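Local structure of PpBBE-like 1 D396N (Physcomitrella patens subsp. patens, 6EO5) at residues Q426-Q429 against N430-D433; T407-S410 against Y411-Y415; T382-I385 against H386-S389; Y40-R43 against E44-A47. The protein oxidises cellobiose as an FAD-dependent, berberine bridge enzyme-like oxidase of the VAO family, and is present here as a single-site variant. One frame throughout, in Å; residues are numbered along the deposited sequence.

Contacts 1 and 3 are buried and lie next to each other: both loops rest on strand 331-338, and their centres are about 12 Å apart; Q429 probably hydrogen-bonds to H386, and Y428 packs on F384. Contact 1 works through tyrosines and an asparagine turned to the flavin; contact 3 holds a buried arginine in a net of oxygens. Contact 2 is partly buried, a regular stretch of helix 405-420 whose inner side lies on the sheet that also contains strand 331-338. Contact 4 is the surface member, built on charged side chains, yet its Y40 touches the same FAD as contact 1. Contacts 3 and 4 lie on opposite sides of the chain's centre, their centres about 30 Å apart.

Contact 1 of 4, residues Q426-Q429 against N430-D433; sequences QAYQ and NYID. With FAD (flavin-adenine dinucleotide), chain C.
Y428 has its CG swung opposite the backbone N (chi1 176°), which sends the ring forward past N430 to Y431, while the CG of Y431 lies anti to its carbonyl carbon (chi1 -57°) and the ring offers a face. The two rings form a T-shaped (edge-to-face) pair with planes at 84° and centroids 4.8 Å apart. The rim atom Y428 CD2 does the touching, 3.5 Å from Y431 CE2. N430 lies over one face of the Y428 ring, its CB 3.9 Å from the centroid in a CH-pi contact, with the amide nearly perpendicular to the ring. A backbone bond from Y431 N to Y428 O, 2.9 Å, closes the turn.

The polar ends face the cofactor. Y428 OH donates to FAD O2 at 2.6 Å and also bonds to G155 N, so two hydrogen bonds hold the hydroxyl, which may polarise the flavin carbonyl. N430 ND2 comes within 2.7 Å of FAD O4', and Y431 CE1 is 3.8 Å from FAD N1. This stretch thus lines the pyrimidine end of the isoalloxazine and the ribityl chain. With a phenylalanine in place of Y428, FAD O2 would probably lose this donor and G155 N its acceptor.

Q429 turns the other way, OE1 to H386 and NE2 to G199 O. The loop joins helix 405-420 to helix 438-442: Y428 and Y431 press on Y337 and S335 of strand 331-338, and Q429 on Y441 and Y442.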
loop_
_atom_site.group_PDB
_atom_site.type_symbol
_atom_site.label_atom_id
_atom_site.label_comp_id
_atom_site.label_asym_id
_atom_site.label_seq_id
_atom_site.Cartn_x
_atom_site.Cartn_y
_atom_site.Cartn_z
ATOM N N GLN A 426 13.443 10.075 3.042
ATOM C CA GLN A 426 12.075 9.889 2.584
ATOM C C GLN A 426 11.580 8.492 2.926
ATOM O O GLN A 426 12.361 7.542 3.058
ATOM C CB GLN A 426 11.951 10.125 1.085
ATOM C CG GLN A 426 12.736 11.300 0.563
ATOM C CD GLN A 426 13.296 11.020 -0.846
ATOM O OE1 GLN A 426 12.577 10.544 -1.753
ATOM N NE2 GLN A 426 14.590 11.282 -1.021
ATOM N N ALA A 427 10.266 8.384 3.086
ATOM C CA ALA A 427 9.608 7.138 3.437
ATOM C C ALA A 427 8.365 6.970 2.571
ATOM O O ALA A 427 7.879 7.926 1.962
ATOM C CB ALA A 427 9.236 7.105 4.922
ATOM N N TYR A 428 7.847 5.735 2.544
ATOM C CA TYR A 428 6.714 5.346 1.706
ATOM C C TYR A 428 5.438 5.347 2.545
ATOM O O TYR A 428 5.328 4.587 3.517
ATOM C CB TYR A 428 6.966 3.970 1.084
ATOM C CG TYR A 428 5.822 3.404 0.251
ATOM C CD1 TYR A 428 5.108 4.207 -0.636
ATOM C CD2 TYR A 428 5.484 2.053 0.336
ATOM C CE1 TYR A 428 4.072 3.688 -1.388
ATOM C CE2 TYR A 428 4.454 1.518 -0.416
ATOM C CZ TYR A 428 3.754 2.334 -1.281
ATOM O OH TYR A 428 2.731 1.793 -2.029
ATOM N N GLN A 429 4.468 6.183 2.153
ATOM C CA GLN A 429 3.320 6.464 3.011
ATOM C C GLN A 429 2.340 5.301 3.130
ATOM O O GLN A 429 1.487 5.332 4.030
ATOM C CB GLN A 429 2.594 7.711 2.510
ATOM C CG GLN A 429 2.351 7.754 1.010
ATOM C CD GLN A 429 3.415 8.536 0.259
ATOM O OE1 GLN A 429 4.626 8.328 0.455
ATOM N NE2 GLN A 429 2.972 9.447 -0.607
ATOM N N ASN A 430 2.420 4.283 2.261
ATOM C CA ASN A 430 1.617 3.094 2.515
ATOM C C ASN A 430 2.230 2.194 3.571
ATOM O O ASN A 430 1.547 1.284 4.048
ATOM C CB ASN A 430 1.385 2.284 1.243
ATOM C CG ASN A 430 0.144 2.713 0.500
ATOM O OD1 ASN A 430 0.143 2.770 -0.731
ATOM N ND2 ASN A 430 -0.922 3.009 1.233
ATOM N N TYR A 431 3.487 2.416 3.939
ATOM C CA TYR A 431 4.055 1.808 5.146
ATOM C C TYR A 431 3.992 2.795 6.318
ATOM O O TYR A 431 4.967 3.029 7.029
ATOM C CB TYR A 431 5.481 1.333 4.875
ATOM C CG TYR A 431 5.583 0.348 3.731
ATOM C CD1 TYR A 431 4.504 -0.460 3.382
ATOM C CD2 TYR A 431 6.759 0.220 2.998
ATOM C CE1 TYR A 431 4.586 -1.364 2.336
ATOM C CE2 TYR A 431 6.852 -0.687 1.943
ATOM C CZ TYR A 431 5.756 -1.475 1.615
ATOM O OH TYR A 431 5.836 -2.380 0.567
ATOM N N ILE A 432 2.800 3.357 6.528
ATOM C CA ILE A 432 2.610 4.533 7.375
ATOM C C ILE A 432 3.235 4.361 8.768
ATOM O O ILE A 432 3.141 3.301 9.407
ATOM C CB ILE A 432 1.101 4.850 7.437
ATOM C CG1 ILE A 432 0.867 6.283 7.899
ATOM C CG2 ILE A 432 0.347 3.843 8.292
ATOM C CD1 ILE A 432 1.549 7.299 7.013
ATOM N N ASP A 433 3.892 5.423 9.238
ATOM C CA ASP A 433 4.746 5.386 10.429
ATOM C C ASP A 433 4.537 6.683 11.198
ATOM O O ASP A 433 4.896 7.759 10.706
ATOM C CB ASP A 433 6.215 5.218 10.025
ATOM C CG ASP A 433 7.187 5.193 11.215
ATOM O OD1 ASP A 433 6.788 5.375 12.403
ATOM O OD2 ASP A 433 8.387 4.993 10.933
HETATM P PA FAD C . -7.176 0.947 5.352
HETATM O O1A FAD C . -6.623 0.739 6.753
HETATM O O2A FAD C . -8.645 0.618 5.273
HETATM O O5B FAD C . -6.889 2.418 4.753
HETATM C C5B FAD C . -5.657 3.075 4.962
HETATM C C4B FAD C . -5.846 4.588 4.984
HETATM O O4B FAD C . -6.583 5.005 3.850
HETATM C C3B FAD C . -6.627 5.049 6.201
HETATM O O3B FAD C . -6.181 6.340 6.555
HETATM C C2B FAD C . -8.035 5.146 5.676
HETATM O O2B FAD C . -8.815 6.043 6.427
HETATM C C1B FAD C . -7.806 5.607 4.242
HETATM N N9A FAD C . -8.953 5.192 3.403
HETATM C C8A FAD C . -9.468 3.923 3.282
HETATM N N7A FAD C . -10.524 3.959 2.441
HETATM C C5A FAD C . -10.698 5.232 2.027
HETATM C C6A FAD C . -11.626 5.815 1.184
HETATM N N6A FAD C . -12.565 5.064 0.619
HETATM N N1A FAD C . -11.565 7.168 0.932
HETATM C C2A FAD C . -10.592 7.932 1.534
HETATM N N3A FAD C . -9.671 7.352 2.380
HETATM C C4A FAD C . -9.725 6.020 2.625
HETATM N N1 FAD C . 1.660 -1.849 -0.035
HETATM C C2 FAD C . 2.142 -1.852 -1.349
HETATM O O2 FAD C . 2.344 -0.802 -1.994
HETATM N N3 FAD C . 2.392 -3.067 -1.966
HETATM C C4 FAD C . 2.179 -4.253 -1.296
HETATM O O4 FAD C . 2.396 -5.315 -1.872
HETATM C C4X FAD C . 1.704 -4.250 0.007
HETATM N N5 FAD C . 1.450 -5.442 0.652
HETATM C C5X FAD C . 0.688 -5.450 1.805
HETATM C C6 FAD C . 0.319 -6.667 2.369
HETATM C C7 FAD C . -0.554 -6.746 3.466
HETATM C C7M FAD C . -0.944 -8.090 4.040
HETATM C C8 FAD C . -0.969 -5.542 4.072
HETATM C C8M FAD C . -1.816 -5.547 5.331
HETATM C C9 FAD C . -0.511 -4.321 3.542
HETATM C C9A FAD C . 0.302 -4.250 2.396
HETATM N N10 FAD C . 0.805 -3.052 1.872
HETATM C C10 FAD C . 1.403 -3.041 0.627
HETATM C "C1'" FAD C . 0.469 -1.729 2.476
HETATM C "C2'" FAD C . -0.831 -1.219 1.860
HETATM O "O2'" FAD C . -0.649 -0.662 0.579
HETATM C "C3'" FAD C . -1.413 -0.165 2.774
HETATM O "O3'" FAD C . -1.619 -0.795 4.015
HETATM C "C4'" FAD C . -2.711 0.382 2.186
HETATM O "O4'" FAD C . -2.852 1.732 2.582
HETATM C "C5'" FAD C . -3.904 -0.465 2.625
HETATM O "O5'" FAD C . -5.147 0.065 2.215
HETATM P P FAD C . -6.489 -0.485 2.930
HETATM O O1P FAD C . -7.700 0.104 2.245
HETATM O O2P FAD C . -6.552 -1.986 3.020
HETATM O O3P FAD C . -6.271 -0.037 4.459
#

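Contact 2 of 4, residues T407-S410 against Y411-Y415; sequences TQTS and YITRY
T407 O, already inside helix 405-420, takes the N-H of Y411 at 2.9 Å; the T407 OG1 bonds back to N404 O. Q408 O receives I412 N at 3.1 Å and also lies near the plane of the Y411 ring, at its edge, while Q408 NE2 bonds to S398 O and S359 O outside the helix. T409 O is gripped twice by one residue: T413 N at 3.2 Å and T413 OG1 at 3.0 Å come from opposite faces of its carbonyl plane. The T413 hydroxyl gets there because chi1 of -65° sets OG1 beside the backbone N, folding it back on the preceding turn. S410 O accepts R414 N at 2.9 Å in a nearly straight bond (171°), with a weak one from T413 N. The R414 chain then bends at chi3 and doubles back, laying one guanidinium face over S410 O, with NH2 3.9 Å from S410 CB.

Helix 405-420 lies on the seven-stranded antiparallel sheet. Y411 packs on A361 and F363 of strand 361-367 and bonds through OH to M355 O at the end of helix 345-355. I412 rests on F363, on M395 of strand 391-398 and on K332 of strand 331-338, and Y415 meets the F363 ring.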
loop_
_atom_site.group_PDB
_atom_site.type_symbol
_atom_site.label_atom_id
_atom_site.label_comp_id
_atom_site.label_asym_id
_atom_site.label_seq_id
_atom_site.Cartn_x
_atom_site.Cartn_y
_atom_site.Cartn_z
ATOM N N THR A 407 10.891 -3.771 23.306
ATOM C CA THR A 407 12.165 -4.188 22.728
ATOM C C THR A 407 12.078 -4.307 21.203
ATOM O O THR A 407 13.044 -3.993 20.497
ATOM C CB THR A 407 12.627 -5.505 23.348
ATOM O OG1 THR A 407 11.590 -6.469 23.221
ATOM C CG2 THR A 407 12.933 -5.328 24.804
ATOM N N GLN A 408 10.922 -4.738 20.677
ATOM C CA GLN A 408 10.751 -4.852 19.229
ATOM C C GLN A 408 10.616 -3.485 18.577
ATOM O O GLN A 408 11.105 -3.274 17.458
ATOM C CB GLN A 408 9.528 -5.703 18.902
ATOM C CG GLN A 408 9.700 -7.159 19.180
ATOM C CD GLN A 408 10.805 -7.773 18.355
ATOM O OE1 GLN A 408 11.982 -7.671 18.704
ATOM N NE2 GLN A 408 10.434 -8.422 17.248
ATOM N N THR A 409 9.938 -2.552 19.255
ATOM C CA THR A 409 9.798 -1.197 18.731
ATOM C C THR A 409 11.133 -0.469 18.739
ATOM O O THR A 409 11.457 0.258 17.794
ATOM C CB THR A 409 8.751 -0.428 19.544
ATOM O OG1 THR A 409 7.481 -1.075 19.414
ATOM C CG2 THR A 409 8.621 0.989 19.053
ATOM N N SER A 410 11.917 -0.647 19.805
ATOM C CA SER A 410 13.244 -0.047 19.859
ATOM C C SER A 410 14.168 -0.672 18.829
ATOM O O SER A 410 14.978 0.025 18.212
ATOM C CB SER A 410 13.823 -0.209 21.256
ATOM O OG SER A 410 13.307 0.804 22.090
ATOM N N TYR A 411 14.062 -1.988 18.639
ATOM C CA TYR A 411 14.895 -2.682 17.667
ATOM C C TYR A 411 14.690 -2.125 16.264
ATOM O O TYR A 411 15.655 -1.768 15.581
ATOM C CB TYR A 411 14.590 -4.174 17.723
ATOM C CG TYR A 411 15.059 -4.969 16.540
ATOM C CD1 TYR A 411 16.413 -5.171 16.302
ATOM C CD2 TYR A 411 14.142 -5.556 15.673
ATOM C CE1 TYR A 411 16.842 -5.916 15.222
ATOM C CE2 TYR A 411 14.556 -6.305 14.593
ATOM C CZ TYR A 411 15.908 -6.480 14.372
ATOM O OH TYR A 411 16.323 -7.220 13.298
ATOM N N ILE A 412 13.435 -1.996 15.830
ATOM C CA ILE A 412 13.205 -1.568 14.456
ATOM C C ILE A 412 13.466 -0.073 14.282
ATOM O O ILE A 412 13.742 0.382 13.160
ATOM C CB ILE A 412 11.784 -1.960 13.997
ATOM C CG1 ILE A 412 11.749 -2.089 12.481
ATOM C CG2 ILE A 412 10.748 -0.962 14.483
ATOM C CD1 ILE A 412 12.356 -3.383 11.957
ATOM N N THR A 413 13.415 0.700 15.365
ATOM C CA THR A 413 13.736 2.120 15.274
ATOM C C THR A 413 15.245 2.357 15.263
ATOM O O THR A 413 15.734 3.236 14.539
ATOM C CB THR A 413 13.071 2.871 16.424
ATOM O OG1 THR A 413 11.650 2.773 16.264
ATOM C CG2 THR A 413 13.488 4.330 16.435
ATOM N N ARG A 414 15.996 1.591 16.059
ATOM C CA ARG A 414 17.448 1.581 15.923
ATOM C C ARG A 414 17.852 1.249 14.493
ATOM O O ARG A 414 18.716 1.912 13.905
ATOM C CB ARG A 414 18.058 0.558 16.875
ATOM C CG ARG A 414 18.153 0.967 18.307
ATOM C CD ARG A 414 18.882 -0.121 19.066
ATOM N NE ARG A 414 18.048 -1.290 19.362
ATOM C CZ ARG A 414 17.528 -1.546 20.567
ATOM N NH1 ARG A 414 17.774 -0.707 21.589
ATOM N NH2 ARG A 414 16.771 -2.639 20.756
ATOM N N TYR A 415 17.235 0.205 13.924
ATOM C CA TYR A 415 17.557 -0.217 12.569
ATOM C C TYR A 415 17.325 0.913 11.577
ATOM O O TYR A 415 18.179 1.192 10.723
ATOM C CB TYR A 415 16.722 -1.443 12.207
ATOM C CG TYR A 415 16.890 -1.941 10.772
ATOM C CD1 TYR A 415 16.210 -1.340 9.708
ATOM C CD2 TYR A 415 17.710 -3.023 10.487
ATOM C CE1 TYR A 415 16.363 -1.794 8.404
ATOM C CE2 TYR A 415 17.862 -3.485 9.192
ATOM C CZ TYR A 415 17.191 -2.874 8.158
ATOM O OH TYR A 415 17.345 -3.349 6.884
#

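Contact 3 of 4, residues T382-I385 against H386-S389; sequences TAFI and HRNS
Between I385 O and R387 N the chain makes an inverse gamma turn centred on H386 (phi -80°, psi 77°), closed by a weak bond of 2.7 Å between those two atoms; neither segment is regular helix or strand. The bend brings R387 back over the preceding residues, and a kink at chi2 takes its guanidinium to T382. There R387 NH2 donates to T382 OG1 at 3.0 Å, nearly straight and in the guanidinium plane, and R387 NE reaches F384 O at 3.2 Å from above the carbonyl plane. F384 CD1 sits over the centre of one guanidinium face. H386 turns an edge to the F384 ring in a T-shaped pair, centroids 4.9 Å apart, with CD2 over the Phe face. On H386, in turn, I385 CG1 makes a CH-pi contact, 3.7 Å from the ring centroid. Beyond the segments, NH2 also forms a salt bridge with D168, and NH1 bonds to I374 O. With an alanine here instead of R387, D168 would probably lose this charge mate, and T382 OG1 and F384 O their guanidinium donors. All three guanidinium nitrogens are used at a buried site, where the carboxylate of D168 probably balances the arginine's charge.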
loop_
_atom_site.group_PDB
_atom_site.type_symbol
_atom_site.label_atom_id
_atom_site.label_comp_id
_atom_site.label_asym_id
_atom_site.label_seq_id
_atom_site.Cartn_x
_atom_site.Cartn_y
_atom_site.Cartn_z
ATOM N N THR A 382 2.042 14.766 -9.220
ATOM C CA THR A 382 1.250 13.984 -8.280
ATOM C C THR A 382 1.718 14.267 -6.863
ATOM O O THR A 382 2.836 14.731 -6.631
ATOM C CB THR A 382 1.320 12.464 -8.551
ATOM O OG1 THR A 382 2.641 11.977 -8.278
ATOM C CG2 THR A 382 0.930 12.139 -10.002
ATOM N N ALA A 383 0.830 13.984 -5.915
ATOM C CA ALA A 383 1.198 14.039 -4.511
ATOM C C ALA A 383 2.244 12.990 -4.147
ATOM O O ALA A 383 2.846 13.090 -3.075
ATOM C CB ALA A 383 -0.048 13.866 -3.640
ATOM N N PHE A 384 2.472 11.990 -4.995
ATOM C CA PHE A 384 3.495 10.981 -4.748
ATOM C C PHE A 384 4.823 11.471 -5.323
ATOM O O PHE A 384 4.949 11.648 -6.539
ATOM C CB PHE A 384 3.098 9.633 -5.357
ATOM C CG PHE A 384 3.958 8.492 -4.906
ATOM C CD1 PHE A 384 5.143 8.196 -5.569
ATOM C CD2 PHE A 384 3.597 7.729 -3.799
ATOM C CE1 PHE A 384 5.952 7.149 -5.147
ATOM C CE2 PHE A 384 4.402 6.680 -3.368
ATOM C CZ PHE A 384 5.580 6.386 -4.056
ATOM N N ILE A 385 5.809 11.669 -4.449
ATOM C CA ILE A 385 7.042 12.365 -4.812
ATOM C C ILE A 385 8.223 11.428 -5.053
ATOM O O ILE A 385 9.218 11.851 -5.660
ATOM C CB ILE A 385 7.425 13.409 -3.732
ATOM C CG1 ILE A 385 7.813 12.718 -2.415
ATOM C CG2 ILE A 385 6.291 14.413 -3.512
ATOM C CD1 ILE A 385 8.475 13.652 -1.394
ATOM N N HIS A 386 8.146 10.178 -4.607
ATOM C CA HIS A 386 9.307 9.292 -4.579
ATOM C C HIS A 386 9.548 8.726 -5.973
ATOM O O HIS A 386 9.248 7.571 -6.283
ATOM C CB HIS A 386 9.093 8.207 -3.536
ATOM C CG HIS A 386 8.467 8.722 -2.281
ATOM N ND1 HIS A 386 9.127 9.571 -1.414
ATOM C CD2 HIS A 386 7.224 8.551 -1.771
ATOM C CE1 HIS A 386 8.320 9.888 -0.416
ATOM N NE2 HIS A 386 7.161 9.277 -0.605
ATOM N N ARG A 387 10.118 9.571 -6.829
ATOM C CA ARG A 387 10.272 9.263 -8.244
ATOM C C ARG A 387 11.733 9.131 -8.656
ATOM O O ARG A 387 12.026 9.148 -9.857
ATOM C CB ARG A 387 9.590 10.339 -9.086
ATOM C CG ARG A 387 8.153 10.608 -8.691
ATOM C CD ARG A 387 7.276 9.466 -9.116
ATOM N NE ARG A 387 5.861 9.797 -8.987
ATOM C CZ ARG A 387 4.883 8.976 -9.356
ATOM N NH1 ARG A 387 5.191 7.792 -9.879
ATOM N NH2 ARG A 387 3.611 9.334 -9.208
ATOM N N ASN A 388 12.662 9.013 -7.690
ATOM C CA ASN A 388 14.085 9.031 -8.014
ATOM C C ASN A 388 14.914 8.089 -7.139
ATOM O O ASN A 388 16.128 8.299 -6.987
ATOM C CB ASN A 388 14.644 10.451 -7.906
ATOM C CG ASN A 388 15.869 10.660 -8.772
ATOM O OD1 ASN A 388 15.908 10.243 -9.937
ATOM N ND2 ASN A 388 16.885 11.294 -8.211
ATOM N N SER A 389 14.304 7.052 -6.583
ATOM C CA SER A 389 15.000 6.095 -5.740
ATOM C C SER A 389 15.349 4.843 -6.530
ATOM O O SER A 389 14.759 4.549 -7.573
ATOM C CB SER A 389 14.131 5.697 -4.551
ATOM O OG SER A 389 13.063 4.892 -5.041
#

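Contact 4 of 4, residues Y40-R43 against E44-A47; sequences YNLR and ERYA. With FAD (flavin-adenine dinucleotide), chain C.
L42 CB lies over one face of the R45 guanidinium, 3.6 Å above its plane and offset toward the rim, and L42 CD1 comes 3.6 Å from R45 NH2: an aliphatic chain laid against a flat cation. The R43 guanidinium is met at its edge instead. E44 OE2 lies close to its plane, 3.0 Å from R43 NH1, in a hydrogen-bonded salt bridge. The oxygen is reached on its anti side, and guanidinium and carboxylate planes are 60° apart, so a single N-H carries the pair rather than a two-pronged grip. The Y40 ring has the C8M carbon of FAD (the 8-alpha position) over its centre on one face, with Y40 CD2 3.4 Å from C8M. Y40 also stacks with H81 and meets F331.

Side by side and pointing the same way, R43 and E44 are matched by their bends: R43 turns at chi3 (60°), E44 at chi2 (-63°), which folds the carboxylate back beside NH1. R43 has more partners still, NH2 in a salt bridge with E84 and NE on F331 O. Upstream, N41 OD1 accepts R43 N at 3.2 Å from above its carbonyl plane, an Asx turn. Downstream, R45 is the centre of an inverse gamma turn in which Y46 N bonds to E44 O at 2.8 Å.

This loop runs from helix 31-36 to strand 50-53. Its start is tied by backbone bonds from Y40 and L42 to N329, just ahead of strand 331-338, and its end by A47 to G93, just before strand 95-98.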
loop_
_atom_site.group_PDB
_atom_site.type_symbol
_atom_site.label_atom_id
_atom_site.label_comp_id
_atom_site.label_asym_id
_atom_site.label_seq_id
_atom_site.Cartn_x
_atom_site.Cartn_y
_atom_site.Cartn_z
ATOM N N TYR A 40 -5.836 -5.393 10.413
ATOM C CA TYR A 40 -4.638 -6.169 10.106
ATOM C C TYR A 40 -3.619 -6.083 11.241
ATOM O O TYR A 40 -3.083 -7.102 11.688
ATOM C CB TYR A 40 -4.018 -5.717 8.784
ATOM C CG TYR A 40 -2.763 -6.493 8.513
ATOM C CD1 TYR A 40 -2.830 -7.831 8.117
ATOM C CD2 TYR A 40 -1.510 -5.918 8.696
ATOM C CE1 TYR A 40 -1.689 -8.564 7.887
ATOM C CE2 TYR A 40 -0.371 -6.638 8.474
ATOM C CZ TYR A 40 -0.462 -7.965 8.068
ATOM O OH TYR A 40 0.686 -8.691 7.842
ATOM N N ASN A 41 -3.326 -4.877 11.713
ATOM C CA ASN A 41 -2.442 -4.703 12.856
ATOM C C ASN A 41 -3.305 -4.668 14.108
ATOM O O ASN A 41 -4.221 -3.849 14.207
ATOM C CB ASN A 41 -1.611 -3.427 12.721
ATOM C CG ASN A 41 -0.354 -3.446 13.581
ATOM O OD1 ASN A 41 -0.198 -4.281 14.480
ATOM N ND2 ASN A 41 0.551 -2.507 13.311
ATOM N N LEU A 42 -3.046 -5.577 15.043
ATOM C CA LEU A 42 -3.801 -5.621 16.289
ATOM C C LEU A 42 -3.114 -4.853 17.412
ATOM O O LEU A 42 -3.541 -4.956 18.567
ATOM C CB LEU A 42 -4.059 -7.072 16.725
ATOM C CG LEU A 42 -4.839 -8.031 15.807
ATOM C CD1 LEU A 42 -4.868 -9.411 16.415
ATOM C CD2 LEU A 42 -6.267 -7.568 15.479
ATOM N N ARG A 43 -2.067 -4.081 17.107
ATOM C CA ARG A 43 -1.325 -3.424 18.176
ATOM C C ARG A 43 -2.163 -2.347 18.858
ATOM O O ARG A 43 -2.172 -2.254 20.089
ATOM C CB ARG A 43 -0.022 -2.838 17.646
ATOM C CG ARG A 43 0.561 -1.787 18.589
ATOM C CD ARG A 43 2.006 -1.501 18.338
ATOM N NE ARG A 43 2.248 -1.006 16.988
ATOM C CZ ARG A 43 1.959 0.227 16.585
ATOM N NH1 ARG A 43 1.393 1.075 17.425
ATOM N NH2 ARG A 43 2.226 0.600 15.341
ATOM N N GLU A 44 -2.877 -1.532 18.090
ATOM C CA GLU A 44 -3.653 -0.419 18.644
ATOM C C GLU A 44 -5.139 -0.710 18.465
ATOM O O GLU A 44 -5.736 -0.336 17.456
ATOM C CB GLU A 44 -3.294 0.902 17.969
ATOM C CG GLU A 44 -1.850 1.310 18.092
ATOM C CD GLU A 44 -1.445 1.546 19.520
ATOM O OE1 GLU A 44 -2.288 2.034 20.310
ATOM O OE2 GLU A 44 -0.282 1.239 19.852
ATOM N N ARG A 45 -5.752 -1.346 19.465
ATOM C CA ARG A 45 -7.158 -1.741 19.355
ATOM C C ARG A 45 -8.062 -0.563 19.716
ATOM O O ARG A 45 -8.732 -0.527 20.747
ATOM C CB ARG A 45 -7.431 -2.950 20.226
ATOM C CG ARG A 45 -6.711 -4.154 19.738
ATOM C CD ARG A 45 -6.605 -5.169 20.829
ATOM N NE ARG A 45 -6.831 -6.502 20.290
ATOM C CZ ARG A 45 -5.884 -7.416 20.121
ATOM N NH1 ARG A 45 -4.620 -7.147 20.462
ATOM N NH2 ARG A 45 -6.212 -8.600 19.612
ATOM N N TYR A 46 -8.076 0.412 18.819
ATOM C CA TYR A 46 -8.915 1.580 19.016
ATOM C C TYR A 46 -10.382 1.177 19.020
ATOM O O TYR A 46 -10.806 0.323 18.236
ATOM C CB TYR A 46 -8.659 2.612 17.916
ATOM C CG TYR A 46 -7.261 3.188 17.902
ATOM C CD1 TYR A 46 -6.806 3.989 18.945
ATOM C CD2 TYR A 46 -6.408 2.964 16.823
ATOM C CE1 TYR A 46 -5.531 4.522 18.919
ATOM C CE2 TYR A 46 -5.138 3.495 16.790
ATOM C CZ TYR A 46 -4.700 4.266 17.843
ATOM O OH TYR A 46 -3.438 4.798 17.806
ATOM N N ALA A 47 -11.155 1.811 19.900
ATOM C CA ALA A 47 -12.577 1.522 20.073
ATOM C C ALA A 47 -13.413 2.653 19.495
ATOM O O ALA A 47 -13.518 3.714 20.127
ATOM C CB ALA A 47 -12.902 1.329 21.553
HETATM P PA FAD C . -7.176 0.947 5.352
HETATM O O1A FAD C . -6.623 0.739 6.753
HETATM O O2A FAD C . -8.645 0.618 5.273
HETATM O O5B FAD C . -6.889 2.418 4.753
HETATM C C5B FAD C . -5.657 3.075 4.962
HETATM C C4B FAD C . -5.846 4.588 4.984
HETATM O O4B FAD C . -6.583 5.005 3.850
HETATM C C3B FAD C . -6.627 5.049 6.201
HETATM O O3B FAD C . -6.181 6.340 6.555
HETATM C C2B FAD C . -8.035 5.146 5.676
HETATM O O2B FAD C . -8.815 6.043 6.427
HETATM C C1B FAD C . -7.806 5.607 4.242
HETATM N N9A FAD C . -8.953 5.192 3.403
HETATM C C8A FAD C . -9.468 3.923 3.282
HETATM N N7A FAD C . -10.524 3.959 2.441
HETATM C C5A FAD C . -10.698 5.232 2.027
HETATM C C6A FAD C . -11.626 5.815 1.184
HETATM N N6A FAD C . -12.565 5.064 0.619
HETATM N N1A FAD C . -11.565 7.168 0.932
HETATM C C2A FAD C . -10.592 7.932 1.534
HETATM N N3A FAD C . -9.671 7.352 2.380
HETATM C C4A FAD C . -9.725 6.020 2.625
HETATM N N1 FAD C . 1.660 -1.849 -0.035
HETATM C C2 FAD C . 2.142 -1.852 -1.349
HETATM O O2 FAD C . 2.344 -0.802 -1.994
HETATM N N3 FAD C . 2.392 -3.067 -1.966
HETATM C C4 FAD C . 2.179 -4.253 -1.296
HETATM O O4 FAD C . 2.396 -5.315 -1.872
HETATM C C4X FAD C . 1.704 -4.250 0.007
HETATM N N5 FAD C . 1.450 -5.442 0.652
HETATM C C5X FAD C . 0.688 -5.450 1.805
HETATM C C6 FAD C . 0.319 -6.667 2.369
HETATM C C7 FAD C . -0.554 -6.746 3.466
HETATM C C7M FAD C . -0.944 -8.090 4.040
HETATM C C8 FAD C . -0.969 -5.542 4.072
HETATM C C8M FAD C . -1.816 -5.547 5.331
HETATM C C9 FAD C . -0.511 -4.321 3.542
HETATM C C9A FAD C . 0.302 -4.250 2.396
HETATM N N10 FAD C . 0.805 -3.052 1.872
HETATM C C10 FAD C . 1.403 -3.041 0.627
HETATM C "C1'" FAD C . 0.469 -1.729 2.476
HETATM C "C2'" FAD C . -0.831 -1.219 1.860
HETATM O "O2'" FAD C . -0.649 -0.662 0.579
HETATM C "C3'" FAD C . -1.413 -0.165 2.774
HETATM O "O3'" FAD C . -1.619 -0.795 4.015
HETATM C "C4'" FAD C . -2.711 0.382 2.186
HETATM O "O4'" FAD C . -2.852 1.732 2.582
HETATM C "C5'" FAD C . -3.904 -0.465 2.625
HETATM O "O5'" FAD C . -5.147 0.065 2.215
HETATM P P FAD C . -6.489 -0.485 2.930
HETATM O O1P FAD C . -7.700 0.104 2.245
HETATM O O2P FAD C . -6.552 -1.986 3.020
HETATM O O3P FAD C . -6.271 -0.037 4.459
#